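Local coordinates for ankyrin repeat and SOCS box protein 11 (Homo sapiens, PDB 4UUC), which serves as the substrate-recognition component of a cullin-5 E3 ubiquitin ligase that marks proteins such as BIK for degradation, probably using its ankyrin repeats to bind them, at residues P7-A12 / L41-L46; E108-G113 / L139-T144. All coordinates share one frame; numbering follows the deposited sequence.

Contact 1 (P7-A12 / L41-L46); sequences PLHEAA and LHEACL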
loop_
_atom_site.group_PDB
_atom_site.type_symbol
_atom_site.label_atom_id
_atom_site.label_comp_id
_atom_site.label_asym_id
_atom_site.label_seq_id
_atom_site.Cartn_x
_atom_site.Cartn_y
_atom_site.Cartn_z
ATOM N N PRO A 7 12.422 9.920 25.027
ATOM C CA PRO A 7 11.681 11.161 24.778
ATOM C C PRO A 7 11.634 11.544 23.296
ATOM O O PRO A 7 10.611 12.050 22.834
ATOM C CB PRO A 7 12.461 12.194 25.592
ATOM C CG PRO A 7 13.011 11.400 26.743
ATOM C CD PRO A 7 13.355 10.055 26.162
ATOM N N LEU A 8 12.716 11.306 22.562
ATOM C CA LEU A 8 12.732 11.601 21.132
ATOM C C LEU A 8 11.681 10.776 20.381
ATOM O O LEU A 8 10.996 11.299 19.501
ATOM C CB LEU A 8 14.118 11.342 20.540
ATOM C CG LEU A 8 14.316 11.802 19.092
ATOM C CD1 LEU A 8 14.220 13.318 18.973
ATOM C CD2 LEU A 8 15.646 11.318 18.544
ATOM N N HIS A 9 11.557 9.495 20.729
ATOM C CA HIS A 9 10.542 8.625 20.128
ATOM C C HIS A 9 9.152 9.222 20.320
ATOM O O HIS A 9 8.332 9.236 19.401
ATOM C CB HIS A 9 10.571 7.221 20.748
ATOM C CG HIS A 9 11.652 6.330 20.221
ATOM N ND1 HIS A 9 12.951 6.377 20.682
ATOM C CD2 HIS A 9 11.616 5.334 19.303
ATOM C CE1 HIS A 9 13.673 5.466 20.056
ATOM N NE2 HIS A 9 12.887 4.819 19.213
ATOM N N GLU A 10 8.897 9.702 21.532
ATOM C CA GLU A 10 7.593 10.239 21.895
ATOM C C GLU A 10 7.319 11.560 21.185
ATOM O O GLU A 10 6.209 11.787 20.698
ATOM C CB GLU A 10 7.500 10.424 23.416
ATOM C CG GLU A 10 6.203 11.057 23.902
ATOM C CD GLU A 10 4.968 10.213 23.613
ATOM O OE1 GLU A 10 5.112 9.011 23.298
ATOM O OE2 GLU A 10 3.843 10.757 23.706
ATOM N N ALA A 11 8.318 12.439 21.129
ATOM C CA ALA A 11 8.157 13.700 20.409
ATOM C C ALA A 11 7.857 13.413 18.939
ATOM O O ALA A 11 6.980 14.034 18.333
ATOM C CB ALA A 11 9.396 14.569 20.542
ATOM N N ALA A 12 8.576 12.449 18.377
ATOM C CA ALA A 12 8.382 12.072 16.980
ATOM C C ALA A 12 6.995 11.482 16.739
ATOM O O ALA A 12 6.349 11.789 15.735
ATOM C CB ALA A 12 9.454 11.082 16.550
ATOM N N LEU A 41 12.504 7.859 13.748
ATOM C CA LEU A 41 12.062 8.082 12.371
ATOM C C LEU A 41 10.879 7.183 12.024
ATOM O O LEU A 41 9.926 7.630 11.382
ATOM C CB LEU A 41 13.206 7.847 11.382
ATOM C CG LEU A 41 12.842 8.052 9.906
ATOM C CD1 LEU A 41 12.365 9.481 9.650
ATOM C CD2 LEU A 41 14.018 7.713 9.007
ATOM N N HIS A 42 10.940 5.918 12.441
ATOM C CA HIS A 42 9.813 5.003 12.261
ATOM C C HIS A 42 8.536 5.613 12.837
ATOM O O HIS A 42 7.488 5.596 12.190
ATOM C CB HIS A 42 10.074 3.644 12.926
ATOM C CG HIS A 42 10.956 2.729 12.134
ATOM N ND1 HIS A 42 12.184 2.303 12.592
ATOM C CD2 HIS A 42 10.781 2.138 10.928
ATOM C CE1 HIS A 42 12.732 1.498 11.700
ATOM N NE2 HIS A 42 11.901 1.381 10.679
ATOM N N GLU A 43 8.628 6.167 14.047
ATOM C CA GLU A 43 7.447 6.701 14.720
ATOM C C GLU A 43 6.938 7.990 14.064
ATOM O O GLU A 43 5.728 8.173 13.931
ATOM C CB GLU A 43 7.742 6.932 16.205
ATOM C CG GLU A 43 8.215 5.656 16.900
ATOM C CD GLU A 43 7.618 5.418 18.279
ATOM O OE1 GLU A 43 6.481 5.865 18.545
ATOM O OE2 GLU A 43 8.296 4.764 19.105
ATOM N N ALA A 44 7.840 8.872 13.644
ATOM C CA ALA A 44 7.423 10.081 12.928
ATOM C C ALA A 44 6.684 9.719 11.641
ATOM O O ALA A 44 5.666 10.318 11.309
ATOM C CB ALA A 44 8.617 10.969 12.609
ATOM N N CYS A 45 7.197 8.739 10.910
ATOM C CA CYS A 45 6.594 8.385 9.630
ATOM C C CYS A 45 5.245 7.691 9.822
ATOM O O CYS A 45 4.331 7.881 9.026
ATOM C CB CYS A 45 7.548 7.505 8.824
ATOM S SG CYS A 45 8.971 8.419 8.191
ATOM N N LEU A 46 5.115 6.903 10.886
ATOM C CA LEU A 46 3.853 6.232 11.177
ATOM C C LEU A 46 2.777 7.251 11.539
ATOM O O LEU A 46 1.594 7.035 11.276
ATOM C CB LEU A 46 4.029 5.211 12.309
ATOM C CG LEU A 46 2.820 4.311 12.581
ATOM C CD1 LEU A 46 2.465 3.453 11.367
ATOM C CD2 LEU A 46 3.075 3.431 13.791
#
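His-9 and Glu-43 meet where the first helices of ANK 1 and ANK 2 run side by side. The carboxylate oxygen Glu-43 OE2 comes to the edge of the imidazole, near its plane, 3.4 Å from His-9 CD2, and the two flat groups are turned 65° apart. Next to this pair, Ala-12 meets Ala-44: Ala-12 CB lies 4.0 Å from Ala-44 CB, and the Ala-12 carbonyl oxygen receives a CA-H...O contact from Ala-44 CA at 3.5 Å. With small residues here, Ala-12 pointing across and Ala-44 presenting its flank, the axes of the two segments approach to 8.0 Å, inclined by 14°.

Glu-43 reaches back to the first helix because CG stands opposite its own carbonyl carbon (chi1 -57°) and the chain bends at chi2. Its OE2 is held by a salt bridge to Arg-5. A glutamine in place of Glu-43 would probably leave Arg-5 without its charged mate in the second repeat. The imidazole is fixed at both nitrogens, ND1 to Ser-6 and NE2 to the carbonyl of Val-38. Helix 17-26 backs Ala-12 through Leu-20, helix 50-58 backs Ala-44 through Cys-52, and helix 73-80 packs beyond segment 41-46.

Contact 2 (E108-G113 / L139-T144); sequences EAVKRG and LYVACT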
loop_
_atom_site.group_PDB
_atom_site.type_symbol
_atom_site.label_atom_id
_atom_site.label_comp_id
_atom_site.label_asym_id
_atom_site.label_seq_id
_atom_site.Cartn_x
_atom_site.Cartn_y
_atom_site.Cartn_z
ATOM N N GLU A 108 0.384 -1.679 1.206
ATOM C CA GLU A 108 -0.271 -1.080 2.365
ATOM C C GLU A 108 -0.956 0.228 1.977
ATOM O O GLU A 108 -2.077 0.505 2.416
ATOM C CB GLU A 108 0.731 -0.837 3.492
ATOM C CG GLU A 108 0.094 -0.366 4.796
ATOM C CD GLU A 108 -0.809 -1.410 5.434
ATOM O OE1 GLU A 108 -0.631 -2.615 5.152
ATOM O OE2 GLU A 108 -1.699 -1.022 6.221
ATOM N N ALA A 109 -0.287 1.033 1.156
ATOM C CA ALA A 109 -0.879 2.287 0.688
ATOM C C ALA A 109 -2.204 2.022 -0.022
ATOM O O ALA A 109 -3.207 2.693 0.249
ATOM C CB ALA A 109 0.075 3.024 -0.235
ATOM N N VAL A 110 -2.206 1.047 -0.927
ATOM C CA VAL A 110 -3.412 0.718 -1.686
ATOM C C VAL A 110 -4.501 0.193 -0.758
ATOM O O VAL A 110 -5.647 0.622 -0.850
ATOM C CB VAL A 110 -3.127 -0.321 -2.789
ATOM C CG1 VAL A 110 -4.426 -0.792 -3.446
ATOM C CG2 VAL A 110 -2.194 0.270 -3.832
ATOM N N LYS A 111 -4.145 -0.723 0.138
ATOM C CA LYS A 111 -5.103 -1.257 1.104
ATOM C C LYS A 111 -5.862 -0.140 1.826
ATOM O O LYS A 111 -7.081 -0.216 2.000
ATOM C CB LYS A 111 -4.389 -2.149 2.123
ATOM C CG LYS A 111 -5.285 -2.654 3.248
ATOM C CD LYS A 111 -4.524 -3.616 4.156
ATOM C CE LYS A 111 -5.380 -4.092 5.315
ATOM N NZ LYS A 111 -4.676 -5.126 6.128
ATOM N N ARG A 112 -5.138 0.901 2.223
ATOM C CA ARG A 112 -5.723 2.009 2.973
ATOM C C ARG A 112 -6.334 3.096 2.086
ATOM O O ARG A 112 -6.886 4.075 2.593
ATOM C CB ARG A 112 -4.665 2.631 3.881
ATOM C CG ARG A 112 -4.201 1.701 4.992
ATOM C CD ARG A 112 -3.067 2.314 5.789
ATOM N NE ARG A 112 -2.625 1.430 6.866
ATOM C CZ ARG A 112 -2.759 1.675 8.170
ATOM N NH1 ARG A 112 -3.323 2.796 8.606
ATOM N NH2 ARG A 112 -2.313 0.789 9.047
ATOM N N GLY A 113 -6.232 2.926 0.770
ATOM C CA GLY A 113 -6.800 3.877 -0.174
ATOM C C GLY A 113 -5.992 5.153 -0.323
ATOM O O GLY A 113 -6.531 6.196 -0.694
ATOM N N LEU A 139 -3.273 -4.092 -7.801
ATOM C CA LEU A 139 -4.639 -4.077 -8.312
ATOM C C LEU A 139 -5.525 -5.030 -7.510
ATOM O O LEU A 139 -6.672 -4.711 -7.199
ATOM C CB LEU A 139 -4.671 -4.451 -9.795
ATOM C CG LEU A 139 -6.061 -4.488 -10.433
ATOM C CD1 LEU A 139 -6.747 -3.129 -10.357
ATOM C CD2 LEU A 139 -5.946 -4.958 -11.880
ATOM N N TYR A 140 -4.989 -6.198 -7.179
ATOM C CA TYR A 140 -5.726 -7.184 -6.398
ATOM C C TYR A 140 -6.100 -6.642 -5.016
ATOM O O TYR A 140 -7.224 -6.833 -4.547
ATOM C CB TYR A 140 -4.895 -8.459 -6.258
ATOM C CG TYR A 140 -5.607 -9.586 -5.561
ATOM C CD1 TYR A 140 -6.439 -10.449 -6.261
ATOM C CD2 TYR A 140 -5.437 -9.800 -4.202
ATOM C CE1 TYR A 140 -7.089 -11.488 -5.622
ATOM C CE2 TYR A 140 -6.079 -10.830 -3.556
ATOM C CZ TYR A 140 -6.903 -11.672 -4.263
ATOM O OH TYR A 140 -7.539 -12.693 -3.599
ATOM N N VAL A 141 -5.151 -5.974 -4.368
ATOM C CA VAL A 141 -5.396 -5.356 -3.073
ATOM C C VAL A 141 -6.468 -4.274 -3.202
ATOM O O VAL A 141 -7.385 -4.207 -2.386
ATOM C CB VAL A 141 -4.098 -4.752 -2.487
ATOM C CG1 VAL A 141 -4.382 -3.979 -1.199
ATOM C CG2 VAL A 141 -3.072 -5.856 -2.232
ATOM N N ALA A 142 -6.343 -3.435 -4.228
ATOM C CA ALA A 142 -7.314 -2.372 -4.478
ATOM C C ALA A 142 -8.731 -2.933 -4.604
ATOM O O ALA A 142 -9.687 -2.358 -4.077
ATOM C CB ALA A 142 -6.937 -1.596 -5.740
ATOM N N CYS A 143 -8.865 -4.041 -5.325
ATOM C CA CYS A 143 -10.165 -4.672 -5.523
ATOM C C CYS A 143 -10.686 -5.327 -4.245
ATOM O O CYS A 143 -11.880 -5.287 -3.962
ATOM C CB CYS A 143 -10.087 -5.698 -6.653
ATOM S SG CYS A 143 -9.813 -4.957 -8.287
ATOM N N THR A 144 -9.786 -5.914 -3.464
ATOM C CA THR A 144 -10.171 -6.535 -2.202
ATOM C C THR A 144 -10.778 -5.517 -1.227
ATOM O O THR A 144 -11.715 -5.837 -0.494
ATOM C CB THR A 144 -8.962 -7.216 -1.550
ATOM O OG1 THR A 144 -8.464 -8.225 -2.436
ATOM C CG2 THR A 144 -9.344 -7.856 -0.220
#
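Val-110 and Val-141 meet through their CG1 methyls between the first helices of ANK 4 and ANK 5, and all the side-chain contacts across this interface are apolar. Val-110 CG1 leads from its side: anti to the backbone N (chi1 172°), it is directed at the backbone of Ala-142, reaching 3.5 Å from Ala-142 CB and a tight 3.4 Å from Ala-142 CA. The same methyl touches Val-141 CG1 at 3.9 Å. Val-141 answers with its own CG1, which rests against the backbone of Lys-111, 3.5 Å from Lys-111 N, and against the first carbon of that side chain. Beyond CG the lysine runs out fully extended, leaving the contact, so only its CB takes part.

No hydrogen bond joins the two segments, and several polar bonds lie within them. Arg-112 NE gives Glu-108 OE2 a nearly straight hydrogen bond of 2.7 Å (170° at the hydrogen), part of a salt bridge in which the acceptor lies in the guanidinium plane and uses its anti lone pair; NH2 adds a weak bond to the same oxygen. On the partner helix, Thr-144 OG1 bonds to Tyr-140 O at 2.8 Å, approaching from the opposite face to the backbone N of Thr-144, so two donors grip one carbonyl. Tyr-140 OH is hydrogen-bonded to Asp-168. Gly-113, with positive phi, closes helix 105-111 in a Schellman motif.

Just outside the segments, Arg-147 NE bonds to Lys-111 O, a polar tie between the repeats. Between the segments themselves, the junction relies on valine methyls closely fitted against the neighbouring backbone, not on directional bonds.

In the fold
Contacts 1 and 2 are the same kind of junction at two places in the ankyrin stack: each joins the first helix of one repeat to that of the next, ANK 1 to ANK 2 in 7-12/41-46 and ANK 4 to ANK 5 in 108-113/139-144. They follow in series along the chain, with centres 26 Å apart; their nearest atoms are about 6 Å apart and do not touch. The centre of contact 1, toward the N-terminal end, lies about 21 Å, and that of contact 2 about 6 Å, from the centre of the chain. Helix 73-80 of ANK 3 connects them, packing against side chains of both 41-46 and 108-113. A carboxylate at a histidine edge marks the first junction, valine methyls packed on backbone the second.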